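Local coordinates for DNA translocase coupling protein (Clostridium perfringens, PDB 6O1W) that probably acts as an ATP-dependent motor that couples pCW3 plasmid DNA to the conjugation apparatus during transfer, at residues A[107-112]-A[154-159]; A[125-130]-A[226-231]; A[23-28]-A[79-84]; A[14-19]-A[45-50]. One frame throughout, in Å; residues are numbered along the deposited sequence.

Interaction 1. Residues A[107-112]-A[154-159]; sequences EQEGVV and LKQGAI
The backbones approach each other most closely at Glu-109 and Gln-156, whose CA atoms lie 6.1 Å apart, where a type II turn from Gln-108 to Val-111 faces the loop that leaves helix 142-155. One side chain does nearly all the work across this gap. The primary amide of Gln-156 reaches into the turn and uses both its ends: Gln-156 OE1 accepts from Gly-110 N at 2.8 Å, and Gln-156 NE2 donates to Val-111 O at 3.1 Å. Both bonds are fairly straight. Gly-110 N comes to OE1 tilted 31° from the carbonyl plane, whereas the second bond lies close to the plane of the amide, and the two together fix its rotation. With CG beside the backbone N (chi1 -61°) and the chain extended beyond it, the glutamine spans the distance without a kink. Each segment turns at a glycine with positive phi. Gly-110 takes the third position of the turn with a phi of 88°, and Val-111 N closes the turn on Gln-108 O at 3.2 Å. On the other side, Gly-157 is the C-prime residue of a Schellman motif that ends helix 142-155, the helix that begins at the P-loop lysine; Gly-157 N bonds to Leu-154 O, and Ala-158 N to Leu-153 O. Gln-156 therefore stands at the end of this helix away from the nucleotide site and ties it to the entrance of strand 111-116. Gln-156 NE2 also makes a weak hydrogen bond to Glu-106 O. The carboxylate of Glu-109 pairs instead with Arg-228, while Glu-109 CA lies 3.5 Å from Gln-156 OE1.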
loop_
_atom_site.group_PDB
_atom_site.type_symbol
_atom_site.label_atom_id
_atom_site.label_comp_id
_atom_site.label_asym_id
_atom_site.label_seq_id
_atom_site.Cartn_x
_atom_site.Cartn_y
_atom_site.Cartn_z
ATOM N N GLU A 107 -1.207 10.579 18.414
ATOM C CA GLU A 107 -2.054 11.073 19.498
ATOM C C GLU A 107 -3.453 11.332 18.962
ATOM O O GLU A 107 -4.451 11.013 19.626
ATOM C CB GLU A 107 -1.423 12.340 20.135
ATOM C CG GLU A 107 -1.027 13.456 19.161
ATOM C CD GLU A 107 0.361 13.455 18.526
ATOM O OE1 GLU A 107 0.966 12.368 18.372
ATOM O OE2 GLU A 107 0.834 14.557 18.162
ATOM N N GLN A 108 -3.523 11.825 17.714
ATOM C CA GLN A 108 -4.768 12.117 17.030
ATOM C C GLN A 108 -5.492 10.820 16.630
ATOM O O GLN A 108 -4.966 10.022 15.848
ATOM C CB GLN A 108 -4.498 13.007 15.817
ATOM C CG GLN A 108 -5.705 13.832 15.375
ATOM C CD GLN A 108 -5.406 14.599 14.119
ATOM O OE1 GLN A 108 -4.362 15.242 13.981
ATOM N NE2 GLN A 108 -6.314 14.541 13.166
ATOM N N GLU A 109 -6.689 10.608 17.200
ATOM C CA GLU A 109 -7.539 9.444 16.946
ATOM C C GLU A 109 -7.845 9.372 15.442
ATOM O O GLU A 109 -8.157 10.394 14.842
ATOM C CB GLU A 109 -8.849 9.571 17.781
ATOM C CG GLU A 109 -9.684 8.304 17.848
ATOM C CD GLU A 109 -10.476 7.916 16.607
ATOM O OE1 GLU A 109 -10.966 8.818 15.889
ATOM O OE2 GLU A 109 -10.592 6.697 16.346
ATOM N N GLY A 110 -7.733 8.190 14.851
ATOM C CA GLY A 110 -8.008 8.004 13.427
ATOM C C GLY A 110 -6.835 8.241 12.495
ATOM O O GLY A 110 -6.938 7.981 11.296
ATOM N N VAL A 111 -5.714 8.723 13.028
ATOM C CA VAL A 111 -4.493 8.966 12.260
ATOM C C VAL A 111 -3.589 7.763 12.480
ATOM O O VAL A 111 -3.306 7.387 13.634
ATOM C CB VAL A 111 -3.758 10.311 12.608
ATOM C CG1 VAL A 111 -2.486 10.481 11.776
ATOM C CG2 VAL A 111 -4.664 11.514 12.382
ATOM N N VAL A 112 -3.141 7.162 11.364
ATOM C CA VAL A 112 -2.226 6.023 11.363
ATOM C C VAL A 112 -0.965 6.330 10.532
ATOM O O VAL A 112 -1.012 7.155 9.625
ATOM C CB VAL A 112 -2.932 4.693 10.945
ATOM C CG1 VAL A 112 -4.153 4.412 11.838
ATOM C CG2 VAL A 112 -3.329 4.696 9.466
ATOM N N LEU A 154 -6.393 -0.263 17.403
ATOM C CA LEU A 154 -6.744 -0.984 18.645
ATOM C C LEU A 154 -6.193 -0.208 19.860
ATOM O O LEU A 154 -6.844 -0.156 20.903
ATOM C CB LEU A 154 -6.144 -2.412 18.633
ATOM C CG LEU A 154 -6.837 -3.445 17.736
ATOM C CD1 LEU A 154 -6.121 -4.753 17.782
ATOM C CD2 LEU A 154 -8.310 -3.648 18.135
ATOM N N LYS A 155 -5.007 0.419 19.698
ATOM C CA LYS A 155 -4.340 1.253 20.717
ATOM C C LYS A 155 -5.058 2.578 20.893
ATOM O O LYS A 155 -4.872 3.207 21.915
ATOM C CB LYS A 155 -2.851 1.514 20.345
ATOM C CG LYS A 155 -1.921 0.328 20.574
ATOM C CD LYS A 155 -1.543 0.178 22.045
ATOM C CE LYS A 155 -0.333 0.980 22.445
ATOM N NZ LYS A 155 -0.316 1.222 23.908
ATOM N N GLN A 156 -5.873 3.014 19.904
ATOM C CA GLN A 156 -6.664 4.257 20.029
ATOM C C GLN A 156 -8.072 3.947 20.484
ATOM O O GLN A 156 -8.892 4.852 20.551
ATOM C CB GLN A 156 -6.687 5.071 18.732
ATOM C CG GLN A 156 -5.294 5.509 18.293
ATOM C CD GLN A 156 -5.251 6.142 16.937
ATOM O OE1 GLN A 156 -6.250 6.243 16.232
ATOM N NE2 GLN A 156 -4.082 6.605 16.552
ATOM N N GLY A 157 -8.343 2.682 20.809
ATOM C CA GLY A 157 -9.649 2.271 21.329
ATOM C C GLY A 157 -10.672 1.792 20.314
ATOM O O GLY A 157 -11.843 1.637 20.666
ATOM N N ALA A 158 -10.267 1.540 19.055
ATOM C CA ALA A 158 -11.240 1.071 18.045
ATOM C C ALA A 158 -11.701 -0.369 18.316
ATOM O O ALA A 158 -10.996 -1.129 19.001
ATOM C CB ALA A 158 -10.629 1.136 16.648
ATOM N N ILE A 159 -12.895 -0.710 17.782
ATOM C CA ILE A 159 -13.523 -2.038 17.763
ATOM C C ILE A 159 -12.997 -2.674 16.463
ATOM O O ILE A 159 -12.995 -2.010 15.427
ATOM C CB ILE A 159 -15.099 -1.952 17.722
ATOM C CG1 ILE A 159 -15.653 -1.389 19.040
ATOM C CG2 ILE A 159 -15.743 -3.328 17.429
ATOM C CD1 ILE A 159 -17.108 -0.841 18.938
#

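Interaction 2. Residues A[125-130]-A[226-231]; sequences DLNKSP and LKRIIV
The guanidinium of Arg-228 meets the loop 125-130 at two residues. The side-chain amide of Asn-127 comes up to its edge, near the guanidinium plane, with the two flat groups turned 62° against each other. The modelled amide is probably turned over, so which of its two polar atoms faces Arg-228 remains doubtful. Beside it, Leu-126 CB lies obliquely 4.0 Å from Arg-228 NH1. A water completes the contact: it donates to Leu-126 O at 2.7 Å and accepts from Arg-228 NH1 at 3.0 Å, lying in the plane of the guanidinium at its edge. The arginine arrives with CG anti to the backbone N and bends at chi3 (-50°), which swings its end toward the loop. Arg-228 immediately precedes strand 229-233, an inner strand of the parallel part of the mixed sheet, flanked by strands 159-163 and 272-278; sequence and family are consistent with this being the Walker B strand of the P-loop ATPase fold. The loop, for its part, leads into strand 132-135 and so toward the P-loop. Further out, Arg-228 NE forms a salt bridge with Glu-109 and NH1 bonds to Asn-273, so the buried charge is gripped from several sides. The loop is shaped by Asp-125: in an Asx turn Asp-125 OD1 accepts from Asn-127 N at 2.9 Å, from 38° above the carboxylate plane. Asp-125 O accepts from both Lys-128 N, at 2.9 Å, and Ser-129 N, at 3.0 Å, while Lys-128 NZ makes a long salt bridge to Asp-125 OD2.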
loop_
_atom_site.group_PDB
_atom_site.type_symbol
_atom_site.label_atom_id
_atom_site.label_comp_id
_atom_site.label_asym_id
_atom_site.label_seq_id
_atom_site.Cartn_x
_atom_site.Cartn_y
_atom_site.Cartn_z
ATOM N N ASP A 125 -5.062 9.866 7.596
ATOM C CA ASP A 125 -6.121 10.333 8.495
ATOM C C ASP A 125 -7.418 9.683 8.013
ATOM O O ASP A 125 -8.027 10.118 7.023
ATOM C CB ASP A 125 -6.240 11.862 8.492
ATOM C CG ASP A 125 -7.301 12.401 9.453
ATOM O OD1 ASP A 125 -8.120 11.598 9.949
ATOM O OD2 ASP A 125 -7.308 13.625 9.708
ATOM N N LEU A 126 -7.838 8.630 8.727
ATOM C CA LEU A 126 -9.033 7.867 8.396
ATOM C C LEU A 126 -10.310 8.704 8.399
ATOM O O LEU A 126 -11.245 8.320 7.709
ATOM C CB LEU A 126 -9.164 6.619 9.286
ATOM C CG LEU A 126 -8.020 5.594 9.180
ATOM C CD1 LEU A 126 -8.247 4.497 10.110
ATOM C CD2 LEU A 126 -7.908 5.026 7.779
ATOM N N ASN A 127 -10.321 9.896 9.056
ATOM C CA ASN A 127 -11.486 10.805 9.003
ATOM C C ASN A 127 -11.601 11.503 7.619
ATOM O O ASN A 127 -12.668 12.003 7.274
ATOM C CB ASN A 127 -11.424 11.853 10.147
ATOM C CG ASN A 127 -11.524 11.238 11.529
ATOM O OD1 ASN A 127 -10.678 11.441 12.404
ATOM N ND2 ASN A 127 -12.541 10.439 11.745
ATOM N N LYS A 128 -10.515 11.513 6.828
ATOM C CA LYS A 128 -10.453 12.145 5.496
ATOM C C LYS A 128 -10.443 11.135 4.345
ATOM O O LYS A 128 -11.113 11.354 3.337
ATOM C CB LYS A 128 -9.228 13.065 5.418
ATOM C CG LYS A 128 -9.366 14.277 6.346
ATOM C CD LYS A 128 -8.064 15.006 6.590
ATOM C CE LYS A 128 -8.314 16.253 7.414
ATOM N NZ LYS A 128 -7.049 16.909 7.845
ATOM N N SER A 129 -9.718 10.012 4.517
ATOM C CA SER A 129 -9.573 8.953 3.505
ATOM C C SER A 129 -9.851 7.651 4.275
ATOM O O SER A 129 -8.979 7.128 4.959
ATOM C CB SER A 129 -8.185 9.026 2.888
ATOM O OG SER A 129 -7.204 8.917 3.903
ATOM N N PRO A 130 -11.145 7.246 4.311
ATOM C CA PRO A 130 -11.568 6.207 5.269
ATOM C C PRO A 130 -11.231 4.753 4.966
ATOM O O PRO A 130 -11.338 3.930 5.887
ATOM C CB PRO A 130 -13.095 6.397 5.341
ATOM C CG PRO A 130 -13.473 7.013 4.021
ATOM C CD PRO A 130 -12.307 7.866 3.624
ATOM N N LEU A 226 -19.904 6.595 20.342
ATOM C CA LEU A 226 -19.787 5.679 19.212
ATOM C C LEU A 226 -18.286 5.491 19.009
ATOM O O LEU A 226 -17.528 6.448 19.070
ATOM C CB LEU A 226 -20.415 6.272 17.929
ATOM C CG LEU A 226 -21.899 6.582 17.958
ATOM C CD1 LEU A 226 -22.301 7.371 16.705
ATOM C CD2 LEU A 226 -22.716 5.322 18.054
ATOM N N LYS A 227 -17.863 4.271 18.827
ATOM C CA LYS A 227 -16.450 3.973 18.644
ATOM C C LYS A 227 -16.144 3.706 17.186
ATOM O O LYS A 227 -16.988 3.154 16.463
ATOM C CB LYS A 227 -16.084 2.732 19.464
ATOM C CG LYS A 227 -16.244 2.893 20.987
ATOM C CD LYS A 227 -15.578 1.725 21.716
ATOM C CE LYS A 227 -15.745 1.780 23.214
ATOM N NZ LYS A 227 -14.836 2.779 23.841
ATOM N N ARG A 228 -14.904 4.039 16.764
ATOM C CA ARG A 228 -14.413 3.686 15.430
ATOM C C ARG A 228 -14.460 2.153 15.281
ATOM O O ARG A 228 -14.083 1.440 16.208
ATOM C CB ARG A 228 -12.956 4.171 15.235
ATOM C CG ARG A 228 -12.402 3.831 13.839
ATOM C CD ARG A 228 -11.082 4.520 13.488
ATOM N NE ARG A 228 -11.164 5.957 13.736
ATOM C CZ ARG A 228 -11.737 6.842 12.936
ATOM N NH1 ARG A 228 -12.247 6.464 11.771
ATOM N NH2 ARG A 228 -11.825 8.109 13.301
ATOM N N ILE A 229 -14.951 1.668 14.143
ATOM C CA ILE A 229 -14.960 0.252 13.806
ATOM C C ILE A 229 -13.944 0.008 12.662
ATOM O O ILE A 229 -14.044 0.642 11.612
ATOM C CB ILE A 229 -16.376 -0.259 13.407
ATOM C CG1 ILE A 229 -17.359 -0.183 14.608
ATOM C CG2 ILE A 229 -16.281 -1.694 12.870
ATOM C CD1 ILE A 229 -18.873 -0.273 14.230
ATOM N N ILE A 230 -12.975 -0.913 12.863
ATOM C CA ILE A 230 -12.029 -1.278 11.811
ATOM C C ILE A 230 -12.339 -2.691 11.322
ATOM O O ILE A 230 -12.526 -3.610 12.119
ATOM C CB ILE A 230 -10.532 -1.044 12.171
ATOM C CG1 ILE A 230 -9.609 -1.399 10.942
ATOM C CG2 ILE A 230 -10.121 -1.736 13.491
ATOM C CD1 ILE A 230 -8.124 -1.509 11.179
ATOM N N VAL A 231 -12.467 -2.839 10.013
ATOM C CA VAL A 231 -12.793 -4.110 9.371
ATOM C C VAL A 231 -11.598 -4.489 8.507
ATOM O O VAL A 231 -11.281 -3.785 7.553
ATOM C CB VAL A 231 -14.093 -4.018 8.535
ATOM C CG1 VAL A 231 -14.509 -5.393 8.012
ATOM C CG2 VAL A 231 -15.223 -3.360 9.324
HETATM O O HOH W 1 -13.391 7.458 9.166
#

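Interaction 3. Residues A[23-28]-A[79-84]; sequences GADSKT and SKRIVI
Two torsions bring Asp-25 and Arg-81 together: the aspartate holds CG between its backbone N and carbonyl carbon (chi1 56°), and the arginine, otherwise extended at chi2, bends at chi3 (86°) to send its guanidinium across. The setting is a pair of turns at one end of the N-terminal antiparallel sheet. Residues 79-82 form a type I turn in the connection between the neighbouring antiparallel strands 69-76 and 82-89; residues 23-26 form another, in the loop between helix 7-18 and strand 30-36. What joins them is a long salt bridge, with Asp-25 OD2 3.7 Å from Arg-81 NH2. The side chains come from opposite directions, and the carboxylate and guanidinium planes stand 75° apart, far from the flat, two-pronged pairing these groups can make. This is a loose electrostatic link on the surface, and solvent would probably weaken it further. Each partner is steadied within its own turn. Asp-25 OD1 accepts from Lys-27 N at 3.2 Å, an Asx turn that occupies the oxygen not used by Arg-81, while Ser-26 N closes the type I turn on Gly-23 O at 2.9 Å. In the other loop an ST turn brings Ser-79 OG to 2.9 Å from Arg-81 N. The NE of Arg-81 has a stronger partner in Glu-48 on the adjoining strand, so the guanidinium is shared between two acids. Between the loops lies the selenomethionine at position 50, which touches both charged side chains, the SE atom of Met-50 packing against CG of Asp-25.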
loop_
_atom_site.group_PDB
_atom_site.type_symbol
_atom_site.label_atom_id
_atom_site.label_comp_id
_atom_site.label_asym_id
_atom_site.label_seq_id
_atom_site.Cartn_x
_atom_site.Cartn_y
_atom_site.Cartn_z
ATOM N N GLY A 23 33.644 3.121 -26.371
ATOM C CA GLY A 23 33.352 2.064 -27.337
ATOM C C GLY A 23 34.456 1.943 -28.373
ATOM O O GLY A 23 35.467 2.647 -28.270
ATOM N N ALA A 24 34.262 1.089 -29.411
ATOM C CA ALA A 24 35.248 0.900 -30.502
ATOM C C ALA A 24 35.579 2.199 -31.249
ATOM O O ALA A 24 36.700 2.349 -31.746
ATOM C CB ALA A 24 34.761 -0.152 -31.491
ATOM N N ASP A 25 34.608 3.137 -31.304
ATOM C CA ASP A 25 34.733 4.467 -31.922
ATOM C C ASP A 25 35.467 5.471 -31.008
ATOM O O ASP A 25 35.587 6.637 -31.371
ATOM C CB ASP A 25 33.337 5.009 -32.281
ATOM C CG ASP A 25 32.335 5.092 -31.126
ATOM O OD1 ASP A 25 32.717 4.760 -29.966
ATOM O OD2 ASP A 25 31.172 5.478 -31.376
ATOM N N SER A 26 35.928 5.021 -29.816
ATOM C CA SER A 26 36.631 5.796 -28.782
ATOM C C SER A 26 35.761 6.905 -28.134
ATOM O O SER A 26 36.291 7.827 -27.504
ATOM C CB SER A 26 37.956 6.352 -29.307
ATOM O OG SER A 26 38.843 5.296 -29.641
ATOM N N LYS A 27 34.427 6.785 -28.223
ATOM C CA LYS A 27 33.556 7.781 -27.601
ATOM C C LYS A 27 32.998 7.286 -26.284
ATOM O O LYS A 27 32.703 6.093 -26.140
ATOM C CB LYS A 27 32.424 8.197 -28.542
ATOM C CG LYS A 27 32.951 8.962 -29.750
ATOM C CD LYS A 27 31.851 9.496 -30.638
ATOM C CE LYS A 27 32.421 10.126 -31.888
ATOM N NZ LYS A 27 33.229 11.339 -31.595
ATOM N N THR A 28 32.837 8.207 -25.325
ATOM C CA THR A 28 32.220 7.892 -24.035
ATOM C C THR A 28 30.700 7.913 -24.307
ATOM O O THR A 28 30.279 8.540 -25.279
ATOM C CB THR A 28 32.575 8.929 -22.962
ATOM O OG1 THR A 28 32.198 10.218 -23.425
ATOM C CG2 THR A 28 34.025 8.886 -22.540
ATOM N N SER A 79 18.111 -0.547 -30.132
ATOM C CA SER A 79 19.278 -1.152 -30.778
ATOM C C SER A 79 20.319 -1.615 -29.765
ATOM O O SER A 79 20.160 -1.399 -28.561
ATOM C CB SER A 79 19.919 -0.160 -31.747
ATOM O OG SER A 79 20.779 0.750 -31.082
ATOM N N LYS A 80 21.413 -2.205 -30.269
ATOM C CA LYS A 80 22.518 -2.631 -29.430
ATOM C C LYS A 80 23.418 -1.418 -29.075
ATOM O O LYS A 80 24.376 -1.565 -28.316
ATOM C CB LYS A 80 23.283 -3.809 -30.072
ATOM C CG LYS A 80 22.770 -5.197 -29.634
ATOM C CD LYS A 80 21.355 -5.544 -30.173
ATOM C CE LYS A 80 20.583 -6.468 -29.262
ATOM N NZ LYS A 80 19.120 -6.382 -29.503
ATOM N N ARG A 81 23.063 -0.213 -29.588
ATOM C CA ARG A 81 23.736 1.055 -29.294
ATOM C C ARG A 81 23.062 1.801 -28.122
ATOM O O ARG A 81 23.603 2.796 -27.654
ATOM C CB ARG A 81 23.725 1.976 -30.517
ATOM C CG ARG A 81 24.761 1.646 -31.572
ATOM C CD ARG A 81 24.763 2.723 -32.643
ATOM N NE ARG A 81 25.620 3.850 -32.273
ATOM C CZ ARG A 81 26.882 3.987 -32.667
ATOM N NH1 ARG A 81 27.435 3.087 -33.474
ATOM N NH2 ARG A 81 27.595 5.031 -32.272
ATOM N N ILE A 82 21.886 1.346 -27.680
ATOM C CA ILE A 82 21.102 2.013 -26.640
ATOM C C ILE A 82 21.015 1.208 -25.353
ATOM O O ILE A 82 20.599 0.047 -25.375
ATOM C CB ILE A 82 19.672 2.408 -27.173
ATOM C CG1 ILE A 82 19.726 3.325 -28.450
ATOM C CG2 ILE A 82 18.761 3.012 -26.087
ATOM C CD1 ILE A 82 20.207 4.801 -28.277
ATOM N N VAL A 83 21.364 1.851 -24.226
ATOM C CA VAL A 83 21.187 1.264 -22.896
ATOM C C VAL A 83 20.281 2.166 -22.091
ATOM O O VAL A 83 20.308 3.390 -22.252
ATOM C CB VAL A 83 22.466 0.840 -22.114
ATOM C CG1 VAL A 83 23.306 -0.141 -22.923
ATOM C CG2 VAL A 83 23.283 2.044 -21.670
ATOM N N ILE A 84 19.446 1.561 -21.279
ATOM C CA ILE A 84 18.463 2.241 -20.445
ATOM C C ILE A 84 18.736 1.793 -19.029
ATOM O O ILE A 84 18.700 0.589 -18.752
ATOM C CB ILE A 84 17.012 1.876 -20.880
ATOM C CG1 ILE A 84 16.744 2.277 -22.360
ATOM C CG2 ILE A 84 15.979 2.477 -19.894
ATOM C CD1 ILE A 84 15.444 1.768 -22.994
#

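Interaction 4. Residues A[14-19]-A[45-50]; sequences LAFEQL and ITFESM
Helix 7-18 carries Phe-16 well above strand 43-48, and the nearest CA atoms of the two segments, those of Phe-16 and Ser-49, are 11.5 Å apart. Two phenylalanines bridge this spacing, reaching out from opposite directions and meeting between the backbones. They form a T-shaped pair: the edge of Phe-16 points at one face of Phe-47, with the ring centroids 5.2 Å apart and the planes at 83°. The ring atoms that do the touching are CE2 and CZ of Phe-16. CZ stands over the Phe-47 face, offset toward its rim, while Phe-16 CE2 comes to 3.6 Å from Phe-47 CE1. Because the pair is nearly perpendicular, the slightly positive hydrogens of one ring face the electron-rich surface of the other. Both residues place CG anti to the carbonyl carbon (chi1 -69° in Phe-16, -71° in Phe-47), which directs each ring into the gap. Along the strand the side chains alternate: the neighbouring Glu-48 instead forms a salt bridge with Lys-32 of strand 30-36. More aromatic and aliphatic groups close around the pair. The ring of Tyr-12, from the same helix, meets Phe-47 edge-to-face, Trp-56 also packs on Phe-47, and Leu-63 of helix 60-67 touches Phe-16. The backbone of Phe-47 is in turn hydrogen-bonded to Val-83 in strand 82-89. Buried aromatic packing of this kind, made by helices lying against one face of a four-stranded antiparallel sheet, is characteristic of the hydrophobic core of a two-layer alpha/beta domain.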
loop_
_atom_site.group_PDB
_atom_site.type_symbol
_atom_site.label_atom_id
_atom_site.label_comp_id
_atom_site.label_asym_id
_atom_site.label_seq_id
_atom_site.Cartn_x
_atom_site.Cartn_y
_atom_site.Cartn_z
ATOM N N LEU A 14 32.952 13.499 -17.597
ATOM C CA LEU A 14 34.081 13.384 -16.683
ATOM C C LEU A 14 34.131 11.995 -16.019
ATOM O O LEU A 14 35.198 11.380 -15.960
ATOM C CB LEU A 14 34.010 14.493 -15.612
ATOM C CG LEU A 14 35.117 14.495 -14.536
ATOM C CD1 LEU A 14 36.482 14.765 -15.139
ATOM C CD2 LEU A 14 34.791 15.468 -13.425
ATOM N N ALA A 15 32.984 11.500 -15.567
ATOM C CA ALA A 15 32.894 10.194 -14.923
ATOM C C ALA A 15 33.331 9.089 -15.889
ATOM O O ALA A 15 34.154 8.252 -15.523
ATOM C CB ALA A 15 31.469 9.953 -14.410
ATOM N N PHE A 16 32.832 9.120 -17.148
ATOM C CA PHE A 16 33.163 8.087 -18.134
ATOM C C PHE A 16 34.641 8.110 -18.569
ATOM O O PHE A 16 35.265 7.060 -18.714
ATOM C CB PHE A 16 32.218 8.193 -19.326
ATOM C CG PHE A 16 30.791 7.812 -19.049
ATOM C CD1 PHE A 16 30.485 6.626 -18.384
ATOM C CD2 PHE A 16 29.746 8.593 -19.515
ATOM C CE1 PHE A 16 29.155 6.273 -18.124
ATOM C CE2 PHE A 16 28.415 8.216 -19.283
ATOM C CZ PHE A 16 28.130 7.052 -18.606
ATOM N N GLU A 17 35.193 9.314 -18.754
ATOM C CA GLU A 17 36.590 9.537 -19.130
ATOM C C GLU A 17 37.564 9.060 -18.032
ATOM O O GLU A 17 38.571 8.432 -18.357
ATOM C CB GLU A 17 36.802 11.021 -19.440
ATOM C CG GLU A 17 36.376 11.372 -20.852
ATOM C CD GLU A 17 36.394 12.846 -21.208
ATOM O OE1 GLU A 17 36.868 13.660 -20.382
ATOM O OE2 GLU A 17 35.930 13.185 -22.322
ATOM N N GLN A 18 37.244 9.307 -16.739
ATOM C CA GLN A 18 38.054 8.814 -15.587
ATOM C C GLN A 18 38.142 7.246 -15.633
ATOM O O GLN A 18 39.135 6.665 -15.204
ATOM C CB GLN A 18 37.384 9.212 -14.254
ATOM C CG GLN A 18 37.715 10.613 -13.782
ATOM C CD GLN A 18 36.890 11.063 -12.602
ATOM O OE1 GLN A 18 35.814 10.527 -12.270
ATOM N NE2 GLN A 18 37.381 12.074 -11.946
ATOM N N LEU A 19 37.100 6.587 -16.184
ATOM C CA LEU A 19 37.057 5.123 -16.314
ATOM C C LEU A 19 37.575 4.626 -17.657
ATOM O O LEU A 19 37.691 3.418 -17.854
ATOM C CB LEU A 19 35.604 4.641 -16.128
ATOM C CG LEU A 19 34.935 4.950 -14.786
ATOM C CD1 LEU A 19 33.471 4.527 -14.787
ATOM C CD2 LEU A 19 35.716 4.379 -13.636
ATOM N N ILE A 45 17.608 6.744 -17.334
ATOM C CA ILE A 45 18.737 7.369 -18.005
ATOM C C ILE A 45 19.055 6.566 -19.242
ATOM O O ILE A 45 19.329 5.368 -19.152
ATOM C CB ILE A 45 19.975 7.578 -17.102
ATOM C CG1 ILE A 45 19.587 7.963 -15.648
ATOM C CG2 ILE A 45 20.899 8.626 -17.719
ATOM C CD1 ILE A 45 20.762 7.726 -14.611
ATOM N N THR A 46 18.992 7.226 -20.406
ATOM C CA THR A 46 19.231 6.569 -21.678
ATOM C C THR A 46 20.539 7.045 -22.242
ATOM O O THR A 46 20.749 8.248 -22.395
ATOM C CB THR A 46 18.040 6.817 -22.625
ATOM O OG1 THR A 46 16.848 6.456 -21.942
ATOM C CG2 THR A 46 18.149 6.045 -23.919
ATOM N N PHE A 47 21.413 6.086 -22.590
ATOM C CA PHE A 47 22.723 6.352 -23.174
ATOM C C PHE A 47 22.880 5.679 -24.513
ATOM O O PHE A 47 22.416 4.552 -24.720
ATOM C CB PHE A 47 23.857 5.872 -22.241
ATOM C CG PHE A 47 24.061 6.695 -20.987
ATOM C CD1 PHE A 47 24.681 7.947 -21.045
ATOM C CD2 PHE A 47 23.703 6.196 -19.747
ATOM C CE1 PHE A 47 24.907 8.687 -19.886
ATOM C CE2 PHE A 47 23.937 6.935 -18.584
ATOM C CZ PHE A 47 24.515 8.181 -18.663
ATOM N N GLU A 48 23.609 6.351 -25.399
ATOM C CA GLU A 48 23.982 5.808 -26.677
ATOM C C GLU A 48 25.491 5.614 -26.711
ATOM O O GLU A 48 26.248 6.555 -26.431
ATOM C CB GLU A 48 23.527 6.691 -27.828
ATOM C CG GLU A 48 23.637 5.954 -29.152
ATOM C CD GLU A 48 23.453 6.798 -30.394
ATOM O OE1 GLU A 48 23.121 7.999 -30.265
ATOM O OE2 GLU A 48 23.648 6.252 -31.504
ATOM N N SER A 49 25.929 4.394 -27.072
ATOM C CA SER A 49 27.360 4.032 -27.174
ATOM C C SER A 49 27.553 2.697 -27.909
ATOM O O SER A 49 26.597 1.965 -28.120
ATOM C CB SER A 49 27.990 3.919 -25.778
ATOM O OG SER A 49 27.515 2.757 -25.131
HETATM N N MSE A 50 28.790 2.358 -28.204
HETATM C CA MSE A 50 29.142 1.097 -28.830
HETATM C C MSE A 50 29.597 0.070 -27.783
HETATM O O MSE A 50 30.096 -0.990 -28.167
HETATM C CB MSE A 50 30.243 1.322 -29.878
HETATM C CG MSE A 50 29.735 1.953 -31.163
HETATM SE SE MSE A 50 31.168 1.969 -32.480
HETATM C CE MSE A 50 31.266 0.013 -32.894
#

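How the interactions relate
The four contacts fall into two pairs on opposite sides of the chain's centre, with nearest atoms at least about 33 Å apart between pairs. Interactions 1 and 2 belong to the FtsK/SpoIIIE-type ATPase part and adjoin through the salt bridge between Glu-109 and Arg-228 and the backbone pairing of strands 159-163 and 229-233. Interactions 3 and 4 share the N-terminal sheet, where strands 43-48 and 82-89 are neighbours. Chemistry follows position. Interaction 4 is core and purely aromatic; interaction 3, at the surface, is a long ionic pair. Interaction 2 buries a charge among several polar partners, whereas interaction 1, partly buried, depends on a neutral amide reading backbone atoms.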